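Local atomic coordinates of flavin-dependent monooxygenase, oxygenase subunit HsaA (Rhodococcus sp., PDB entry 2RFQ), a protein that hydroxylates the phenolic ring of the cholesterol catabolite 3-HSA to the catechol 3,4-DHSA, using reduced flavin mononucleotide and molecular oxygen. Residues Gly90-His95 and Ser118-Met123; Ala97-Gln102 and Ser168-Arg173. One frame throughout, in Å; residues are numbered along the deposited sequence.

Contact 1. Residues Gly90-His95 and Ser118-Met123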
loop_
_atom_site.group_PDB
_atom_site.type_symbol
_atom_site.label_atom_id
_atom_site.label_comp_id
_atom_site.label_asym_id
_atom_site.label_seq_id
_atom_site.Cartn_x
_atom_site.Cartn_y
_atom_site.Cartn_z
ATOM N N GLY A 90 -9.926 25.127 -21.913
ATOM C CA GLY A 90 -10.778 26.012 -21.130
ATOM C C GLY A 90 -9.955 26.933 -20.233
ATOM O O GLY A 90 -10.278 28.109 -20.075
ATOM N N VAL A 91 -8.889 26.400 -19.632
ATOM C CA VAL A 91 -8.100 27.210 -18.702
ATOM C C VAL A 91 -7.297 28.290 -19.435
ATOM O O VAL A 91 -6.924 29.305 -18.848
ATOM C CB VAL A 91 -7.212 26.352 -17.774
ATOM C CG1 VAL A 91 -5.813 26.151 -18.373
ATOM C CG2 VAL A 91 -7.111 27.028 -16.394
ATOM N N HIS A 92 -7.036 28.084 -20.733
ATOM C CA HIS A 92 -6.311 29.104 -21.489
ATOM C C HIS A 92 -7.098 30.397 -21.586
ATOM O O HIS A 92 -6.514 31.449 -21.782
ATOM C CB HIS A 92 -5.936 28.595 -22.872
ATOM C CG HIS A 92 -5.075 27.384 -22.821
ATOM N ND1 HIS A 92 -5.112 26.406 -23.792
ATOM C CD2 HIS A 92 -4.207 26.949 -21.875
ATOM C CE1 HIS A 92 -4.270 25.441 -23.466
ATOM N NE2 HIS A 92 -3.715 25.745 -22.308
ATOM N N ASN A 93 -8.418 30.317 -21.442
ATOM C CA ASN A 93 -9.261 31.532 -21.481
ATOM C C ASN A 93 -9.124 32.343 -20.200
ATOM O O ASN A 93 -9.291 33.564 -20.205
ATOM C CB ASN A 93 -10.717 31.183 -21.820
ATOM C CG ASN A 93 -10.867 30.703 -23.270
ATOM O OD1 ASN A 93 -9.920 30.790 -24.060
ATOM N ND2 ASN A 93 -12.036 30.166 -23.613
ATOM N N TRP A 94 -8.784 31.646 -19.127
ATOM C CA TRP A 94 -8.389 32.272 -17.875
ATOM C C TRP A 94 -6.998 32.919 -18.054
ATOM O O TRP A 94 -6.776 34.077 -17.692
ATOM C CB TRP A 94 -8.362 31.211 -16.747
ATOM C CG TRP A 94 -7.929 31.729 -15.387
ATOM C CD1 TRP A 94 -8.747 32.163 -14.372
ATOM C CD2 TRP A 94 -6.581 31.856 -14.900
ATOM N NE1 TRP A 94 -7.985 32.581 -13.287
ATOM C CE2 TRP A 94 -6.659 32.383 -13.582
ATOM C CE3 TRP A 94 -5.320 31.563 -15.439
ATOM C CZ2 TRP A 94 -5.534 32.631 -12.807
ATOM C CZ3 TRP A 94 -4.171 31.833 -14.645
ATOM C CH2 TRP A 94 -4.302 32.359 -13.360
ATOM N N HIS A 95 -6.059 32.162 -18.606
ATOM C CA HIS A 95 -4.689 32.672 -18.787
ATOM C C HIS A 95 -4.680 33.919 -19.678
ATOM O O HIS A 95 -4.023 34.920 -19.350
ATOM C CB HIS A 95 -3.783 31.575 -19.385
ATOM C CG HIS A 95 -2.317 31.912 -19.351
ATOM N ND1 HIS A 95 -1.368 31.116 -19.953
ATOM C CD2 HIS A 95 -1.639 32.943 -18.781
ATOM C CE1 HIS A 95 -0.165 31.637 -19.763
ATOM N NE2 HIS A 95 -0.298 32.738 -19.040
ATOM N N SER A 118 -1.922 25.135 -25.763
ATOM C CA SER A 118 -0.686 25.538 -25.083
ATOM C C SER A 118 0.356 24.462 -25.072
ATOM O O SER A 118 0.071 23.297 -25.357
ATOM C CB SER A 118 -0.975 25.895 -23.622
ATOM O OG SER A 118 -1.354 24.708 -22.921
ATOM N N SER A 119 1.568 24.863 -24.707
ATOM C CA SER A 119 2.575 23.902 -24.279
ATOM C C SER A 119 3.465 24.705 -23.354
ATOM O O SER A 119 4.206 25.567 -23.808
ATOM C CB SER A 119 3.350 23.347 -25.476
ATOM O OG SER A 119 4.361 22.430 -25.059
ATOM N N TYR A 120 3.333 24.475 -22.047
ATOM C CA TYR A 120 4.009 25.380 -21.089
ATOM C C TYR A 120 5.420 24.970 -20.708
ATOM O O TYR A 120 6.192 25.799 -20.183
ATOM C CB TYR A 120 3.161 25.569 -19.828
ATOM C CG TYR A 120 1.875 26.337 -20.028
ATOM C CD1 TYR A 120 1.882 27.676 -20.443
ATOM C CD2 TYR A 120 0.639 25.730 -19.771
ATOM C CE1 TYR A 120 0.662 28.380 -20.602
ATOM C CE2 TYR A 120 -0.563 26.413 -19.919
ATOM C CZ TYR A 120 -0.546 27.748 -20.344
ATOM O OH TYR A 120 -1.727 28.458 -20.482
ATOM N N ALA A 121 5.782 23.712 -20.982
ATOM C CA ALA A 121 7.146 23.246 -20.725
ATOM C C ALA A 121 8.113 23.973 -21.658
ATOM O O ALA A 121 7.757 24.288 -22.797
ATOM C CB ALA A 121 7.249 21.748 -20.954
ATOM N N PRO A 122 9.342 24.255 -21.191
ATOM C CA PRO A 122 10.225 25.020 -22.061
ATOM C C PRO A 122 10.778 24.166 -23.191
ATOM O O PRO A 122 11.704 23.374 -22.982
ATOM C CB PRO A 122 11.360 25.466 -21.129
ATOM C CG PRO A 122 11.374 24.453 -20.017
ATOM C CD PRO A 122 9.961 23.930 -19.886
HETATM N N MSE A 123 10.192 24.319 -24.372
HETATM C CA MSE A 123 10.644 23.609 -25.567
HETATM C C MSE A 123 10.942 24.582 -26.704
HETATM O O MSE A 123 10.970 24.212 -27.890
HETATM C CB MSE A 123 9.630 22.520 -25.951
HETATM C CG MSE A 123 9.626 21.405 -24.922
HETATM SE SE MSE A 123 8.422 19.935 -25.408
HETATM C CE MSE A 123 6.840 20.552 -24.510
#
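The phenol oxygen of Y120 meets the ring of H95 at its edge, near the imidazole plane, and the two share a hydrogen bond: ND1 of H95 lies 2.7 Å from OH of Y120, with an angle of 150° at the hydrogen, and either group could be the donor. The side chains approach from opposite directions and their rings meet rim to rim, the planes turned by 50°. H95 reaches the phenol because its CG stands anti to the backbone N (chi1 -169°), which swings the imidazole out from the helix to meet it. One helical turn earlier, H92 slides past Y120 in the opposite sense; its CD2 comes to 3.2 Å from OH of Y120, the two rings lying oblique to each other. NE2 of H92 and OG of S118 are 2.7 Å apart, while CB of S118 sits 3.7 Å above one face of the Y120 ring, toward its rim. Serine suits this place, being small enough to lie against both the imidazole and the phenol.

A second shell sets these groups. H92 ND1 is hydrogen-bonded to the carbonyl oxygen of I116, which limits rotation of that imidazole, and S118 O accepts a bond from the hydroxyl of S142. W233 and H237 meet the Y120 ring edge-to-face.

Helix 80-96 is thereby joined to the end of strand 116-119 at a probable flavin site, since S118, S119 and Y120 are inferred FMN-binding residues by similarity. Histidine and tyrosine, aromatic yet polar, let this largely buried cluster pack closely while keeping a hydrogen bond inside it.

Contact 2. Residues Ala97-Gln102 and Ser168-Arg173; sequences ALFSQQ and SFLIPR. With 1PS (3-pyridinium-1-ylpropane-1-sulfonate), chain F.
F99 brings one corner of its ring, atoms CE1 and CZ, against strand 162-172, where it meets S168 and L170, whose side chains point the same way from alternate positions. CE1 of F99 lies 3.8 Å from CB of L170, and the two side chains cross obliquely. The same CE1 is 3.8 Å from the carbonyl oxygen of S168. CZ of F99 approaches CB of S168 at 4.0 Å, so the contact is van der Waals packing without a hydrogen bond. V152 and L208 also touch the phenylalanine, and a flat apolar ring suits this buried site between the turn after helix 80-96 and the sheet.

At the far end of 168-173, R173 turns to the sulfonate of 3-pyridinium-1-ylpropane-1-sulfonate. The chain is extended from CG to NE, presenting the guanidinium edge-on: NE donates to O3 of the ligand at 3.0 Å (170°), and NH2 donates to O2 at 2.7 Å (168°). D146 forms a salt bridge with NH2, and NH1 bonds the carbonyl oxygen of A148. With a leucine here, the sulfonate would probably lose both bonds and D146 its salt-bridge mate. Two nearly straight bonds thus grip the anion, supplemented by the backbone N of I178.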
loop_
_atom_site.group_PDB
_atom_site.type_symbol
_atom_site.label_atom_id
_atom_site.label_comp_id
_atom_site.label_asym_id
_atom_site.label_seq_id
_atom_site.Cartn_x
_atom_site.Cartn_y
_atom_site.Cartn_z
ATOM N N ALA A 97 -6.890 36.166 -20.045
ATOM C CA ALA A 97 -7.434 37.303 -19.290
ATOM C C ALA A 97 -6.344 38.113 -18.592
ATOM O O ALA A 97 -6.579 39.258 -18.220
ATOM C CB ALA A 97 -8.428 36.803 -18.257
ATOM N N LEU A 98 -5.178 37.484 -18.388
ATOM C CA LEU A 98 -4.063 38.111 -17.692
ATOM C C LEU A 98 -3.135 38.852 -18.651
ATOM O O LEU A 98 -2.381 39.731 -18.222
ATOM C CB LEU A 98 -3.270 37.087 -16.864
ATOM C CG LEU A 98 -4.049 36.229 -15.853
ATOM C CD1 LEU A 98 -3.151 35.140 -15.260
ATOM C CD2 LEU A 98 -4.588 37.104 -14.757
ATOM N N PHE A 99 -3.200 38.516 -19.943
ATOM C CA PHE A 99 -2.404 39.217 -20.946
ATOM C C PHE A 99 -2.949 40.640 -21.116
ATOM O O PHE A 99 -4.050 40.971 -20.649
ATOM C CB PHE A 99 -2.439 38.514 -22.314
ATOM C CG PHE A 99 -1.520 37.312 -22.434
ATOM C CD1 PHE A 99 -0.416 37.336 -23.300
ATOM C CD2 PHE A 99 -1.805 36.130 -21.739
ATOM C CE1 PHE A 99 0.407 36.185 -23.455
ATOM C CE2 PHE A 99 -0.984 34.991 -21.882
ATOM C CZ PHE A 99 0.109 35.013 -22.747
ATOM N N SER A 100 -2.180 41.464 -21.816
ATOM C CA SER A 100 -2.602 42.833 -22.112
ATOM C C SER A 100 -3.973 42.841 -22.791
ATOM O O SER A 100 -4.344 41.885 -23.517
ATOM C CB SER A 100 -1.570 43.504 -23.026
ATOM O OG SER A 100 -1.611 42.909 -24.319
ATOM N N GLN A 101 -4.706 43.938 -22.588
ATOM C CA GLN A 101 -5.973 44.134 -23.261
ATOM C C GLN A 101 -5.803 43.988 -24.775
ATOM O O GLN A 101 -6.672 43.429 -25.461
ATOM C CB GLN A 101 -6.533 45.525 -22.925
ATOM C CG GLN A 101 -7.817 45.864 -23.654
ATOM C CD GLN A 101 -9.023 45.101 -23.134
ATOM O OE1 GLN A 101 -9.074 44.704 -21.967
ATOM N NE2 GLN A 101 -10.014 44.896 -24.013
ATOM N N GLN A 102 -4.676 44.472 -25.297
ATOM C CA GLN A 102 -4.443 44.436 -26.742
ATOM C C GLN A 102 -4.325 43.003 -27.230
ATOM O O GLN A 102 -4.853 42.661 -28.283
ATOM C CB GLN A 102 -3.191 45.234 -27.100
ATOM C CG GLN A 102 -2.943 45.365 -28.592
ATOM C CD GLN A 102 -1.633 46.119 -28.884
ATOM O OE1 GLN A 102 -1.041 46.752 -27.989
ATOM N NE2 GLN A 102 -1.180 46.064 -30.135
ATOM N N SER A 168 5.059 33.201 -21.263
ATOM C CA SER A 168 4.301 32.559 -22.330
ATOM C C SER A 168 4.255 33.475 -23.540
ATOM O O SER A 168 3.918 34.656 -23.420
ATOM C CB SER A 168 2.863 32.246 -21.888
ATOM O OG SER A 168 2.862 31.291 -20.836
ATOM N N PHE A 169 4.589 32.915 -24.699
ATOM C CA PHE A 169 4.470 33.628 -25.966
ATOM C C PHE A 169 3.139 33.275 -26.602
ATOM O O PHE A 169 2.850 32.091 -26.843
ATOM C CB PHE A 169 5.604 33.210 -26.907
ATOM C CG PHE A 169 6.982 33.408 -26.328
ATOM C CD1 PHE A 169 7.588 34.671 -26.341
ATOM C CD2 PHE A 169 7.671 32.336 -25.770
ATOM C CE1 PHE A 169 8.854 34.834 -25.789
ATOM C CE2 PHE A 169 8.960 32.501 -25.227
ATOM C CZ PHE A 169 9.545 33.742 -25.243
ATOM N N LEU A 170 2.330 34.294 -26.896
ATOM C CA LEU A 170 1.041 34.083 -27.566
ATOM C C LEU A 170 1.263 34.239 -29.077
ATOM O O LEU A 170 1.674 35.312 -29.539
ATOM C CB LEU A 170 0.000 35.120 -27.082
ATOM C CG LEU A 170 -1.349 35.203 -27.826
ATOM C CD1 LEU A 170 -2.207 33.943 -27.653
ATOM C CD2 LEU A 170 -2.123 36.479 -27.351
ATOM N N ILE A 171 1.018 33.165 -29.825
ATOM C CA ILE A 171 1.348 33.115 -31.250
ATOM C C ILE A 171 0.139 32.625 -32.056
ATOM O O ILE A 171 -0.501 31.636 -31.652
ATOM C CB ILE A 171 2.561 32.175 -31.496
ATOM C CG1 ILE A 171 3.737 32.602 -30.602
ATOM C CG2 ILE A 171 2.945 32.174 -32.990
ATOM C CD1 ILE A 171 5.115 31.928 -30.903
ATOM N N PRO A 172 -0.201 33.327 -33.161
ATOM C CA PRO A 172 -1.346 32.847 -33.919
ATOM C C PRO A 172 -0.985 31.672 -34.810
ATOM O O PRO A 172 0.172 31.514 -35.197
ATOM C CB PRO A 172 -1.722 34.065 -34.772
ATOM C CG PRO A 172 -0.365 34.716 -35.064
ATOM C CD PRO A 172 0.379 34.563 -33.748
ATOM N N ARG A 173 -1.980 30.866 -35.171
ATOM C CA ARG A 173 -1.721 29.658 -35.942
ATOM C C ARG A 173 -1.101 29.884 -37.325
ATOM O O ARG A 173 -0.430 29.000 -37.834
ATOM C CB ARG A 173 -2.989 28.800 -36.028
ATOM C CG ARG A 173 -2.754 27.417 -36.604
ATOM C CD ARG A 173 -3.864 26.522 -36.156
ATOM N NE ARG A 173 -3.788 25.253 -36.866
ATOM C CZ ARG A 173 -4.655 24.262 -36.702
ATOM N NH1 ARG A 173 -5.651 24.398 -35.820
ATOM N NH2 ARG A 173 -4.510 23.132 -37.420
HETATM S S1 1PS F . -1.272 23.712 -39.369
HETATM O O1 1PS F . 0.075 23.083 -39.355
HETATM O O2 1PS F . -2.300 22.740 -38.917
HETATM O O3 1PS F . -1.358 24.951 -38.532
#

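From the N terminus, the chain runs through helix 80-96, which supplies 90-95, and turns directly into 97-102 at the start of helix 101-108. It then enters strand 116-119 and reaches 118-123, where contact 1 closes a loop of 22 intervening residues. Contact 2 closes a longer one of 65 residues when strand 162-172 brings 168-173 back to 97-102. The segments alternate, so the two loops cross rather than nest. Both tie the helical N-terminal part of this acyl-CoA dehydrogenase-type fold to the same mixed sheet, and their centres are 11 Å apart. They touch directly: CE1 of H95 packs 3.2 Å from OG of S168, a residue that also borders Y120.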